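Local coordinates for p1 (Rice yellow mottle virus, PDB 6TY0), which suppresses RNA silencing in the host plant as a virus-encoded zinc-finger protein, of which this chain is the N-terminal part, at residues 30-35 against 60-65; 34-39 against 69-74. One frame throughout, in Å; residues are numbered along the deposited sequence.

Contact 1. Residues 30-35 against 60-65. With ZN (zinc ion), chain C.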
ATOM      1  N   VAL A  30      -5.802   0.241  -4.983  1.00 30.80           N
ATOM      2  CA  VAL A  30      -4.743   0.037  -3.988  1.00 31.13           C
ATOM      3  C   VAL A  30      -3.449   0.399  -4.661  1.00 30.64           C
ATOM      4  O   VAL A  30      -3.423   0.683  -5.877  1.00 31.83           O
ATOM      5  CB  VAL A  30      -4.696  -1.425  -3.437  1.00 31.09           C
ATOM      6  CG1 VAL A  30      -6.001  -1.791  -2.788  1.00 35.74           C
ATOM      7  CG2 VAL A  30      -4.385  -2.445  -4.505  1.00 32.73           C
ATOM      8  N   TRP A  31      -2.383   0.380  -3.866  1.00 30.58           N
ATOM      9  CA  TRP A  31      -1.039   0.704  -4.324  1.00 32.70           C
ATOM     10  C   TRP A  31      -0.048  -0.417  -4.041  1.00 32.38           C
ATOM     11  O   TRP A  31      -0.165  -1.160  -3.049  1.00 34.27           O
ATOM     12  CB  TRP A  31      -0.548   1.939  -3.582  1.00 34.38           C
ATOM     13  CG  TRP A  31      -1.508   3.102  -3.702  1.00 34.11           C
ATOM     14  CD1 TRP A  31      -2.586   3.388  -2.883  1.00 35.65           C
ATOM     15  CD2 TRP A  31      -1.479   4.134  -4.696  1.00 35.66           C
ATOM     16  NE1 TRP A  31      -3.223   4.522  -3.311  1.00 33.06           N
ATOM     17  CE2 TRP A  31      -2.575   5.008  -4.419  1.00 35.16           C
ATOM     18  CE3 TRP A  31      -0.636   4.408  -5.799  1.00 37.11           C
ATOM     19  CZ2 TRP A  31      -2.856   6.124  -5.199  1.00 36.77           C
ATOM     20  CZ3 TRP A  31      -0.914   5.545  -6.597  1.00 39.75           C
ATOM     21  CH2 TRP A  31      -2.031   6.385  -6.285  1.00 36.67           C
ATOM     22  N   HIS A  32       0.952  -0.507  -4.894  1.00 31.46           N
ATOM     23  CA  HIS A  32       2.035  -1.420  -4.669  1.00 33.79           C
ATOM     24  C   HIS A  32       3.364  -0.837  -5.157  1.00 33.77           C
ATOM     25  O   HIS A  32       3.392   0.113  -5.915  1.00 31.91           O
ATOM     26  CB  HIS A  32       1.728  -2.742  -5.370  1.00 32.48           C
ATOM     27  CG  HIS A  32       1.709  -2.664  -6.856  1.00 34.16           C
ATOM     28  ND1 HIS A  32       2.864  -2.587  -7.613  1.00 35.56           N
ATOM     29  CD2 HIS A  32       0.687  -2.742  -7.735  1.00 37.23           C
ATOM     30  CE1 HIS A  32       2.547  -2.625  -8.898  1.00 38.12           C
ATOM     31  NE2 HIS A  32       1.231  -2.692  -9.000  1.00 35.18           N
ATOM     32  N   SER A  33       4.439  -1.450  -4.714  1.00 33.88           N
ATOM     33  CA  SER A  33       5.789  -1.023  -4.984  1.00 35.20           C
ATOM     34  C   SER A  33       6.294  -1.596  -6.268  1.00 36.34           C
ATOM     35  O   SER A  33       5.606  -2.346  -6.981  1.00 33.07           O
ATOM     36  CB  SER A  33       6.704  -1.452  -3.816  1.00 36.53           C
ATOM     37  OG  SER A  33       6.914  -2.855  -3.851  1.00 35.61           O
ATOM     38  N   GLN A  34       7.546  -1.252  -6.546  1.00 37.54           N
ATOM     39  CA  GLN A  34       8.237  -1.661  -7.764  1.00 39.50           C
ATOM     40  C   GLN A  34       8.399  -3.171  -7.871  1.00 34.21           C
ATOM     41  O   GLN A  34       8.439  -3.708  -8.969  1.00 35.84           O
ATOM     42  CB  GLN A  34       9.623  -0.986  -7.801  1.00 43.25           C
ATOM     43  CG  GLN A  34       9.569   0.544  -7.919  1.00 45.93           C
ATOM     44  CD  GLN A  34       9.204   1.350  -6.651  1.00 52.38           C
ATOM     45  OE1 GLN A  34       9.076   0.841  -5.518  1.00 46.91           O
ATOM     46  NE2 GLN A  34       9.032   2.661  -6.863  1.00 52.70           N
ATOM     47  N   THR A  35       8.496  -3.849  -6.728  1.00 35.67           N
ATOM     48  CA  THR A  35       8.582  -5.298  -6.698  1.00 35.91           C
ATOM     49  C   THR A  35       7.523  -5.957  -7.602  1.00 37.02           C
ATOM     50  O   THR A  35       7.806  -6.965  -8.248  1.00 34.28           O
ATOM     51  CB  THR A  35       8.560  -5.789  -5.253  1.00 40.58           C
ATOM     52  OG1 THR A  35       9.649  -5.180  -4.578  1.00 40.26           O
ATOM     53  CG2 THR A  35       8.669  -7.316  -5.117  1.00 39.60           C
ATOM     54  N   VAL A  60      -6.089  -7.575  -1.538  1.00 31.00           N
ATOM     55  CA  VAL A  60      -5.243  -7.864  -2.665  1.00 31.17           C
ATOM     56  C   VAL A  60      -3.923  -8.331  -2.098  1.00 32.80           C
ATOM     57  O   VAL A  60      -3.273  -7.599  -1.358  1.00 30.24           O
ATOM     58  CB  VAL A  60      -5.072  -6.647  -3.581  1.00 32.60           C
ATOM     59  CG1 VAL A  60      -4.287  -6.995  -4.841  1.00 35.02           C
ATOM     60  CG2 VAL A  60      -6.429  -6.057  -3.969  1.00 32.94           C
ATOM     61  N   SER A  61      -3.557  -9.560  -2.456  1.00 27.28           N
ATOM     62  CA  SER A  61      -2.344 -10.203  -2.027  1.00 32.21           C
ATOM     63  C   SER A  61      -1.410 -10.382  -3.194  1.00 31.07           C
ATOM     64  O   SER A  61      -1.810 -10.806  -4.273  1.00 33.12           O
ATOM     65  CB  SER A  61      -2.652 -11.615  -1.481  1.00 37.04           C
ATOM     66  OG  SER A  61      -3.641 -11.494  -0.469  1.00 47.47           O
ATOM     67  N   PHE A  62      -0.138 -10.154  -2.937  1.00 31.48           N
ATOM     68  CA  PHE A  62       0.922 -10.433  -3.915  1.00 33.08           C
ATOM     69  C   PHE A  62       1.895 -11.418  -3.287  1.00 32.63           C
ATOM     70  O   PHE A  62       2.272 -11.280  -2.126  1.00 29.60           O
ATOM     71  CB  PHE A  62       1.692  -9.167  -4.277  1.00 33.23           C
ATOM     72  CG  PHE A  62       0.848  -8.064  -4.822  1.00 33.35           C
ATOM     73  CD1 PHE A  62       0.020  -7.326  -3.995  1.00 34.92           C
ATOM     74  CD2 PHE A  62       0.906  -7.740  -6.149  1.00 32.20           C
ATOM     75  CE1 PHE A  62      -0.737  -6.282  -4.486  1.00 34.28           C
ATOM     76  CE2 PHE A  62       0.159  -6.696  -6.669  1.00 33.45           C
ATOM     77  CZ  PHE A  62      -0.662  -5.951  -5.836  1.00 34.39           C
ATOM     78  N   ALA A  63       2.288 -12.427  -4.037  1.00 34.73           N
ATOM     79  CA  ALA A  63       3.352 -13.332  -3.556  1.00 36.64           C
ATOM     80  C   ALA A  63       4.188 -13.813  -4.736  1.00 34.73           C
ATOM     81  O   ALA A  63       3.604 -14.194  -5.752  1.00 31.86           O
ATOM     82  CB  ALA A  63       2.720 -14.519  -2.875  1.00 34.36           C
ATOM     83  N   CYS A  64       5.522 -13.827  -4.597  1.00 35.99           N
ATOM     84  CA  CYS A  64       6.405 -14.371  -5.670  1.00 35.64           C
ATOM     85  C   CYS A  64       6.422 -15.892  -5.628  1.00 39.31           C
ATOM     86  O   CYS A  64       6.594 -16.486  -4.569  1.00 35.91           O
ATOM     87  CB  CYS A  64       7.849 -13.878  -5.524  1.00 36.96           C
ATOM     88  SG  CYS A  64       8.992 -14.323  -6.900  1.00 35.21           S
ATOM     89  N   THR A  65       6.290 -16.531  -6.772  1.00 43.31           N
ATOM     90  CA  THR A  65       6.427 -17.991  -6.858  1.00 43.99           C
ATOM     91  C   THR A  65       7.877 -18.518  -6.746  1.00 48.34           C
ATOM     92  O   THR A  65       8.072 -19.721  -6.583  1.00 50.59           O
ATOM     93  CB  THR A  65       5.824 -18.463  -8.164  1.00 46.36           C
ATOM     94  OG1 THR A  65       6.467 -17.771  -9.238  1.00 48.17           O
ATOM     95  CG2 THR A  65       4.326 -18.130  -8.201  1.00 43.45           C
TER
HETATM   96 ZN    ZN C 201      10.818 -13.160  -6.253  1.00 36.85          ZN

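Contact 2. Residues 34-39 against 69-74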
ATOM      1  N   GLN A  34       7.546  -1.252  -6.546  1.00 37.54           N
ATOM      2  CA  GLN A  34       8.237  -1.661  -7.764  1.00 39.50           C
ATOM      3  C   GLN A  34       8.399  -3.171  -7.871  1.00 34.21           C
ATOM      4  O   GLN A  34       8.439  -3.708  -8.969  1.00 35.84           O
ATOM      5  CB  GLN A  34       9.623  -0.986  -7.801  1.00 43.25           C
ATOM      6  CG  GLN A  34       9.569   0.544  -7.919  1.00 45.93           C
ATOM      7  CD  GLN A  34       9.204   1.350  -6.651  1.00 52.38           C
ATOM      8  OE1 GLN A  34       9.076   0.841  -5.518  1.00 46.91           O
ATOM      9  NE2 GLN A  34       9.032   2.661  -6.863  1.00 52.70           N
ATOM     10  N   THR A  35       8.496  -3.849  -6.728  1.00 35.67           N
ATOM     11  CA  THR A  35       8.582  -5.298  -6.698  1.00 35.91           C
ATOM     12  C   THR A  35       7.523  -5.957  -7.602  1.00 37.02           C
ATOM     13  O   THR A  35       7.806  -6.965  -8.248  1.00 34.28           O
ATOM     14  CB  THR A  35       8.560  -5.789  -5.253  1.00 40.58           C
ATOM     15  OG1 THR A  35       9.649  -5.180  -4.578  1.00 40.26           O
ATOM     16  CG2 THR A  35       8.669  -7.316  -5.117  1.00 39.60           C
ATOM     17  N   TRP A  36       6.344  -5.345  -7.713  1.00 34.16           N
ATOM     18  CA  TRP A  36       5.197  -5.980  -8.368  1.00 32.28           C
ATOM     19  C   TRP A  36       4.813  -5.327  -9.697  1.00 36.37           C
ATOM     20  O   TRP A  36       3.734  -5.608 -10.247  1.00 34.90           O
ATOM     21  CB  TRP A  36       4.018  -5.993  -7.397  1.00 32.94           C
ATOM     22  CG  TRP A  36       4.415  -6.528  -6.089  1.00 30.03           C
ATOM     23  CD1 TRP A  36       4.628  -5.815  -4.960  1.00 30.58           C
ATOM     24  CD2 TRP A  36       4.754  -7.874  -5.788  1.00 29.78           C
ATOM     25  NE1 TRP A  36       5.021  -6.635  -3.967  1.00 29.53           N
ATOM     26  CE2 TRP A  36       5.119  -7.911  -4.443  1.00 29.36           C
ATOM     27  CE3 TRP A  36       4.764  -9.065  -6.526  1.00 32.82           C
ATOM     28  CZ2 TRP A  36       5.496  -9.079  -3.802  1.00 29.37           C
ATOM     29  CZ3 TRP A  36       5.135 -10.224  -5.884  1.00 32.02           C
ATOM     30  CH2 TRP A  36       5.498 -10.223  -4.545  1.00 33.46           C
ATOM     31  N   ASP A  37       5.707  -4.471 -10.214  1.00 36.91           N
ATOM     32  CA  ASP A  37       5.603  -3.953 -11.588  1.00 38.87           C
ATOM     33  C   ASP A  37       6.060  -4.994 -12.608  1.00 42.80           C
ATOM     34  O   ASP A  37       7.179  -4.927 -13.126  1.00 42.11           O
ATOM     35  CB  ASP A  37       6.478  -2.707 -11.748  1.00 43.27           C
ATOM     36  CG  ASP A  37       5.925  -1.504 -11.000  1.00 49.72           C
ATOM     37  OD1 ASP A  37       4.683  -1.375 -10.893  1.00 48.98           O
ATOM     38  OD2 ASP A  37       6.737  -0.685 -10.511  1.00 53.85           O
ATOM     39  N   VAL A  38       5.201  -5.969 -12.869  1.00 43.52           N
ATOM     40  CA  VAL A  38       5.482  -7.046 -13.806  1.00 43.45           C
ATOM     41  C   VAL A  38       4.228  -7.250 -14.638  1.00 43.91           C
ATOM     42  O   VAL A  38       3.154  -6.852 -14.183  1.00 39.98           O
ATOM     43  CB  VAL A  38       5.875  -8.350 -13.074  1.00 45.04           C
ATOM     44  CG1 VAL A  38       7.180  -8.169 -12.337  1.00 42.15           C
ATOM     45  CG2 VAL A  38       4.777  -8.796 -12.110  1.00 44.04           C
ATOM     46  N   ASP A  39       4.356  -7.860 -15.826  1.00 46.10           N
ATOM     47  CA  ASP A  39       3.254  -7.932 -16.821  1.00 48.84           C
ATOM     48  C   ASP A  39       2.000  -8.619 -16.302  1.00 47.59           C
ATOM     49  O   ASP A  39       0.900  -8.230 -16.656  1.00 51.18           O
ATOM     50  CB  ASP A  39       3.680  -8.692 -18.098  1.00 52.05           C
ATOM     51  CG  ASP A  39       4.476  -7.836 -19.065  1.00 63.69           C
ATOM     52  OD1 ASP A  39       5.195  -6.900 -18.639  1.00 70.25           O
ATOM     53  OD2 ASP A  39       4.385  -8.108 -20.278  1.00 75.58           O
ATOM     54  N   ALA A  69       9.047 -13.142  -1.445  1.00 30.16           N
ATOM     55  CA  ALA A  69       8.534 -11.781  -1.449  1.00 29.66           C
ATOM     56  C   ALA A  69       6.992 -11.832  -1.424  1.00 30.97           C
ATOM     57  O   ALA A  69       6.386 -12.629  -2.128  1.00 32.30           O
ATOM     58  CB  ALA A  69       9.002 -11.081  -2.672  1.00 30.45           C
ATOM     59  N   HIS A  70       6.374 -10.991  -0.615  1.00 32.26           N
ATOM     60  CA  HIS A  70       4.933 -10.957  -0.539  1.00 33.03           C
ATOM     61  C   HIS A  70       4.456  -9.600  -0.045  1.00 33.18           C
ATOM     62  O   HIS A  70       5.226  -8.844   0.552  1.00 30.17           O
ATOM     63  CB  HIS A  70       4.448 -12.080   0.385  1.00 31.65           C
ATOM     64  CG  HIS A  70       4.881 -11.914   1.793  1.00 32.68           C
ATOM     65  ND1 HIS A  70       6.137 -12.262   2.241  1.00 33.82           N
ATOM     66  CD2 HIS A  70       4.220 -11.409   2.871  1.00 33.02           C
ATOM     67  CE1 HIS A  70       6.231 -11.987   3.531  1.00 36.02           C
ATOM     68  NE2 HIS A  70       5.085 -11.453   3.934  1.00 30.65           N
ATOM     69  N   TYR A  71       3.175  -9.308  -0.272  1.00 31.33           N
ATOM     70  CA  TYR A  71       2.592  -8.016   0.115  1.00 30.26           C
ATOM     71  C   TYR A  71       1.073  -8.200   0.157  1.00 30.31           C
ATOM     72  O   TYR A  71       0.505  -8.914  -0.649  1.00 31.65           O
ATOM     73  CB  TYR A  71       3.015  -6.922  -0.897  1.00 33.14           C
ATOM     74  CG  TYR A  71       2.351  -5.593  -0.697  1.00 34.61           C
ATOM     75  CD1 TYR A  71       2.558  -4.874   0.450  1.00 34.08           C
ATOM     76  CD2 TYR A  71       1.522  -5.053  -1.674  1.00 34.61           C
ATOM     77  CE1 TYR A  71       1.933  -3.665   0.657  1.00 38.04           C
ATOM     78  CE2 TYR A  71       0.903  -3.824  -1.492  1.00 39.18           C
ATOM     79  CZ  TYR A  71       1.139  -3.136  -0.344  1.00 39.08           C
ATOM     80  OH  TYR A  71       0.514  -1.982  -0.136  1.00 41.97           O
ATOM     81  N   TYR A  72       0.435  -7.587   1.145  1.00 31.48           N
ATOM     82  CA  TYR A  72      -1.000  -7.670   1.374  1.00 29.92           C
ATOM     83  C   TYR A  72      -1.493  -6.243   1.621  1.00 30.00           C
ATOM     84  O   TYR A  72      -0.914  -5.468   2.440  1.00 27.99           O
ATOM     85  CB  TYR A  72      -1.305  -8.592   2.588  1.00 33.17           C
ATOM     86  CG  TYR A  72      -2.763  -8.627   2.983  1.00 35.48           C
ATOM     87  CD1 TYR A  72      -3.294  -7.645   3.824  1.00 39.76           C
ATOM     88  CD2 TYR A  72      -3.631  -9.585   2.459  1.00 39.23           C
ATOM     89  CE1 TYR A  72      -4.631  -7.644   4.154  1.00 41.19           C
ATOM     90  CE2 TYR A  72      -4.988  -9.598   2.794  1.00 38.02           C
ATOM     91  CZ  TYR A  72      -5.477  -8.635   3.644  1.00 42.26           C
ATOM     92  OH  TYR A  72      -6.830  -8.592   3.977  1.00 49.74           O
ATOM     93  N   THR A  73      -2.515  -5.855   0.870  1.00 31.18           N
ATOM     94  CA  THR A  73      -3.280  -4.639   1.167  1.00 32.20           C
ATOM     95  C   THR A  73      -4.752  -4.911   1.050  1.00 34.33           C
ATOM     96  O   THR A  73      -5.217  -5.903   0.442  1.00 33.04           O
ATOM     97  CB  THR A  73      -3.184  -3.497   0.147  1.00 34.18           C
ATOM     98  OG1 THR A  73      -2.651  -3.930  -1.113  1.00 34.50           O
ATOM     99  CG2 THR A  73      -2.537  -2.390   0.723  1.00 41.65           C
ATOM    100  N   SER A  74      -5.499  -3.951   1.543  1.00 30.95           N
ATOM    101  CA  SER A  74      -6.919  -4.022   1.448  1.00 35.24           C
ATOM    102  C   SER A  74      -7.519  -2.582   1.491  1.00 37.07           C
ATOM    103  O   SER A  74      -6.838  -1.577   1.824  1.00 33.20           O
ATOM    104  CB  SER A  74      -7.396  -4.875   2.580  1.00 33.91           C
ATOM    105  OG  SER A  74      -7.081  -4.172   3.764  1.00 39.89           O
TER

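Contact 1. Residues 30-35 against 60-65
Two beta sheets of the N-terminal zinc-finger part of P1 face each other here: the end of strand 26-32, an outermost strand of the four-stranded sheet, packs over strand 54-64, the central strand of the three-stranded sheet. The CA atoms of Val-30 and Val-60 are 8.0 Å apart and those of His-32 and Phe-62 9.1 Å, too far for pairing within one sheet, so side chains alone bridge the gap. Val-30 and Val-60 meet through one methyl each, CG2 of Val-30 lying 4.2 Å from CG2 of Val-60. With chi1 at -59°, CG1 of Val-30 is anti to the carbonyl carbon, which puts CG2, the touching methyl, between the backbone N and the carbonyl carbon; Leu-4 of strand 2-10 touches both valines.

Two residues further along each strand, Phe-62 presents its far end, with CZ 4.0 Å from CD2 of His-32 and within similar range of the histidine CB. The two side chains cross at about a right angle and the ring planes make 55°, an oblique pairing with centroids 5.4 Å apart. His-32 is kept from turning by a nearly straight bond from ND1 to the carbonyl O of Ser-33 (2.8 Å), which lies in the imidazole plane; this satisfies a buried nitrogen and fixes ND1 as the donor. Phe-62 also meets the rings of Trp-36 and Phe-88.

Two residues beyond Phe-62, Cys-64 swings its sulfur anti to its backbone N and binds zinc at 2.3 Å from SG, with Cys-67, Cys-92 and Cys-95 completing the site. Strand 54-64 thus lends Val-60 and Phe-62 to the packing between the sheets and, at its end, Cys-64 to a four-cysteine zinc site with paired CxxC motifs, as in Cys4 zinc fingers.

Contact 2. Residues 34-39 against 69-74
Trp-36 reaches from the loop after strand 26-32 to the start of strand 70-77, meeting Ala-69, His-70 and Tyr-71 in turn along its indole. Its CG is anti to the carbonyl carbon (chi1 -50°), and chi2 of 105° turns the ring so that its benzo end leads. CH2 comes to 3.5 Å from the carbonyl O of Ala-69, which lies at the ring edge near its plane, and the same carbon is 4.1 Å from the Ala-69 methyl CB. The adjoining CZ2 rests against the backbone of His-70, 3.8 Å from its CA. At the pyrrole end, NE1 is 3.7 Å from CB of Tyr-71, a packing distance to a carbon.

Tyr-71 offers mainly this CB to the indole: with CG anti to the backbone N (chi1 173°), its phenol is carried away, and OH bonds to Trp-31 O and to Tyr-71 OH of the second subunit. On one indole face, Thr-35 places CG2 3.7 Å above the plane, toward the rim, while the zinc ligand Cys-92 also touches Trp-36.

The chemistry is therefore largely van der Waals: a buried indole fits against a methyl, a methylene and backbone atoms, with the edge approach of Ala-69 O suggesting at most a weak C-H to oxygen attraction. Across these two segments the fit is one of shape; the polar ties of the loop lie elsewhere, as in the Asp-37 OD1 bond to Thr-2 OG1.

Overall arrangement
The first segments of the two contacts overlap at Gln-34 and Thr-35, and both contacts end on the three-stranded sheet, where 54-64 and 70-77 are neighbours; probable backbone bonds join Phe-62 N to Tyr-71 O and Val-60 N to Thr-73 O. Contact 1 is core, with all four touching residues buried, and joins strand to strand through small aliphatic groups and two rings. Contact 2 is only partly buried, sets a loop against a strand, and depends on one large indole whose rim meets backbone atoms and short side-chain groups. Contact 1 includes a zinc ligand, whereas contact 2 lies alongside the site. Each also touches the second subunit.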